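Long-range contact in ribonucleoside-diphosphate reductase (Pseudomonas aeruginosa, PDB 5IM3), which probably supplies DNA precursors by reducing ribonucleoside diphosphates to deoxyribonucleotides, under allosteric control by bound nucleotides such as dATP: residues 409-414 against 504-509. Numbering follows the deposited sequence.
Sequences VRALGS and FSPSDV. With DTP (2'-deoxyadenosine 5'-triphosphate), chain G.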
loop_
_atom_site.group_PDB
_atom_site.type_symbol
_atom_site.label_atom_id
_atom_site.label_comp_id
_atom_site.label_asym_id
_atom_site.label_seq_id
_atom_site.Cartn_x
_atom_site.Cartn_y
_atom_site.Cartn_z
ATOM N N VAL A 409 18.376 -33.986 16.233
ATOM C CA VAL A 409 17.038 -34.481 16.543
ATOM C C VAL A 409 16.223 -34.582 15.256
ATOM O O VAL A 409 16.138 -33.620 14.486
ATOM C CB VAL A 409 16.356 -33.569 17.576
ATOM C CG1 VAL A 409 14.924 -34.007 17.841
ATOM C CG2 VAL A 409 17.156 -33.562 18.873
ATOM N N ARG A 410 15.603 -35.742 15.038
ATOM C CA ARG A 410 14.966 -36.045 13.760
ATOM C C ARG A 410 13.756 -35.150 13.509
ATOM O O ARG A 410 13.077 -34.699 14.434
ATOM C CB ARG A 410 14.559 -37.517 13.705
ATOM C CG ARG A 410 13.544 -37.942 14.751
ATOM C CD ARG A 410 13.369 -39.455 14.748
ATOM N NE ARG A 410 14.604 -40.140 15.115
ATOM C CZ ARG A 410 14.706 -41.445 15.347
ATOM N NH1 ARG A 410 13.641 -42.230 15.247
ATOM N NH2 ARG A 410 15.876 -41.964 15.685
ATOM N N ALA A 411 13.481 -34.915 12.227
ATOM C CA ALA A 411 12.566 -33.870 11.802
ATOM C C ALA A 411 11.157 -34.417 11.581
ATOM O O ALA A 411 10.895 -35.616 11.698
ATOM C CB ALA A 411 13.088 -33.210 10.526
ATOM N N LEU A 412 10.236 -33.510 11.253
ATOM C CA LEU A 412 8.869 -33.891 10.925
ATOM C C LEU A 412 8.866 -34.991 9.874
ATOM O O LEU A 412 9.593 -34.920 8.880
ATOM C CB LEU A 412 8.088 -32.676 10.417
ATOM C CG LEU A 412 6.653 -32.943 9.944
ATOM C CD1 LEU A 412 5.751 -33.314 11.116
ATOM C CD2 LEU A 412 6.094 -31.745 9.190
ATOM N N GLY A 413 8.043 -36.015 10.108
ATOM C CA GLY A 413 7.877 -37.104 9.173
ATOM C C GLY A 413 8.806 -38.280 9.380
ATOM O O GLY A 413 8.642 -39.299 8.702
ATOM N N SER A 414 9.772 -38.175 10.290
ATOM C CA SER A 414 10.695 -39.270 10.542
ATOM C C SER A 414 9.992 -40.408 11.278
ATOM O O SER A 414 9.081 -40.188 12.082
ATOM C CB SER A 414 11.884 -38.792 11.372
ATOM O OG SER A 414 12.435 -37.599 10.847
ATOM N N PHE A 504 16.928 -32.864 4.582
ATOM C CA PHE A 504 16.890 -34.236 5.064
ATOM C C PHE A 504 16.530 -34.248 6.541
ATOM O O PHE A 504 16.737 -33.268 7.262
ATOM C CB PHE A 504 18.241 -34.952 4.901
ATOM C CG PHE A 504 18.737 -35.030 3.488
ATOM C CD1 PHE A 504 18.240 -35.983 2.616
ATOM C CD2 PHE A 504 19.731 -34.176 3.044
ATOM C CE1 PHE A 504 18.711 -36.067 1.320
ATOM C CE2 PHE A 504 20.203 -34.251 1.748
ATOM C CZ PHE A 504 19.696 -35.200 0.888
ATOM N N SER A 505 16.009 -35.356 6.983
ATOM C CA SER A 505 15.956 -35.549 8.427
ATOM C C SER A 505 17.262 -36.171 8.914
ATOM O O SER A 505 17.780 -37.093 8.279
ATOM C CB SER A 505 14.793 -36.449 8.822
ATOM O OG SER A 505 14.817 -36.700 10.218
ATOM N N PRO A 506 17.826 -35.699 10.028
ATOM C CA PRO A 506 19.123 -36.243 10.465
ATOM C C PRO A 506 19.100 -37.739 10.721
ATOM O O PRO A 506 20.145 -38.388 10.593
ATOM C CB PRO A 506 19.423 -35.451 11.747
ATOM C CG PRO A 506 18.114 -34.925 12.196
ATOM C CD PRO A 506 17.321 -34.674 10.954
ATOM N N SER A 507 17.946 -38.315 11.071
ATOM C CA SER A 507 17.880 -39.752 11.321
ATOM C C SER A 507 18.163 -40.571 10.067
ATOM O O SER A 507 18.588 -41.724 10.180
ATOM C CB SER A 507 16.514 -40.132 11.894
ATOM O OG SER A 507 15.462 -39.660 11.075
ATOM N N ASP A 508 17.934 -40.010 8.881
ATOM C CA ASP A 508 18.329 -40.668 7.644
ATOM C C ASP A 508 19.766 -40.366 7.242
ATOM O O ASP A 508 20.338 -41.109 6.435
ATOM C CB ASP A 508 17.399 -40.252 6.501
ATOM C CG ASP A 508 15.988 -40.780 6.673
ATOM O OD1 ASP A 508 15.825 -41.998 6.911
ATOM O OD2 ASP A 508 15.039 -39.973 6.577
ATOM N N VAL A 509 20.360 -39.304 7.778
ATOM C CA VAL A 509 21.718 -38.906 7.425
ATOM C C VAL A 509 22.475 -38.583 8.710
ATOM O O VAL A 509 22.974 -37.461 8.873
ATOM C CB VAL A 509 21.705 -37.714 6.453
ATOM C CG1 VAL A 509 21.130 -38.143 5.100
ATOM C CG2 VAL A 509 20.894 -36.547 7.024
HETATM P PG DTP G . 15.357 -45.475 17.401
HETATM O O1G DTP G . 14.080 -45.264 16.661
HETATM O O2G DTP G . 16.242 -46.557 16.781
HETATM O O3G DTP G . 16.186 -44.194 17.502
HETATM P PB DTP G . 15.346 -45.136 20.263
HETATM O O1B DTP G . 16.577 -44.334 20.139
HETATM O O2B DTP G . 15.451 -46.119 21.428
HETATM O O3B DTP G . 15.095 -45.930 18.905
HETATM P PA DTP G . 14.108 -42.736 21.082
HETATM O O1A DTP G . 15.525 -42.467 21.252
HETATM O O2A DTP G . 13.454 -42.700 22.443
HETATM O O3A DTP G . 14.070 -44.211 20.498
HETATM O "O5'" DTP G . 13.470 -41.650 20.133
HETATM C "C5'" DTP G . 14.103 -41.236 18.905
HETATM C "C4'" DTP G . 13.490 -39.942 18.429
HETATM O "O4'" DTP G . 12.052 -40.069 18.420
HETATM C "C3'" DTP G . 13.816 -38.707 19.271
HETATM O "O3'" DTP G . 14.058 -37.581 18.428
HETATM C "C2'" DTP G . 12.556 -38.502 20.100
HETATM C "C1'" DTP G . 11.460 -39.042 19.199
HETATM N N9 DTP G . 10.333 -39.619 19.919
HETATM C C8 DTP G . 10.279 -40.875 20.462
HETATM N N7 DTP G . 9.169 -41.130 21.111
HETATM C C5 DTP G . 8.434 -39.962 20.976
HETATM C C6 DTP G . 7.154 -39.590 21.426
HETATM N N6 DTP G . 6.355 -40.391 22.136
HETATM N N1 DTP G . 6.713 -38.354 21.109
HETATM C C2 DTP G . 7.503 -37.554 20.389
HETATM N N3 DTP G . 8.728 -37.791 19.912
HETATM C C4 DTP G . 9.139 -39.023 20.242
#
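Ser507 and Pro506 pack on Arg410, the arginine that holds the gamma-phosphate of dATP. The guanidinium is sandwiched: Ser507 CB lies over one face and the deoxyribose over the other, with C5' of dATP 3.6 Å from Arg410 CZ. Serine suits its place twice over, since Ser507 CB packs 3.7 Å from Arg410 NE while its OG turns to Ser505. A bend in the arginine chain at chi3 (63°) helps bring NH2 to O3G of dATP, a 2.9 Å bond; NH1 donates weakly to O1G, and NE forms a salt bridge with Asp380, which also binds the nucleotide. The site lies in the ten-stranded alpha-beta barrel domain, and Lys397 and Val440 of the second subunit bind the same ligand, consistent with the specificity site of class I reductases at the dimer interface. Pro506, an apolar ring with no N-H to satisfy, sets CG 3.3 Å from Val409 O and 3.7 Å from Arg410 CA. Ser505 OG, anti to its own N (chi1 176°), makes a short 2.6 Å hydroxyl contact with Ser414 OG in the type II beta turn Ala411-Ser414, and hydrogen-bonds Ser507 OG at 3.1 Å, either being the possible donor. Ser414 OG donates to Ala411 O at 2.7 Å, standing 32° out of the carbonyl plane.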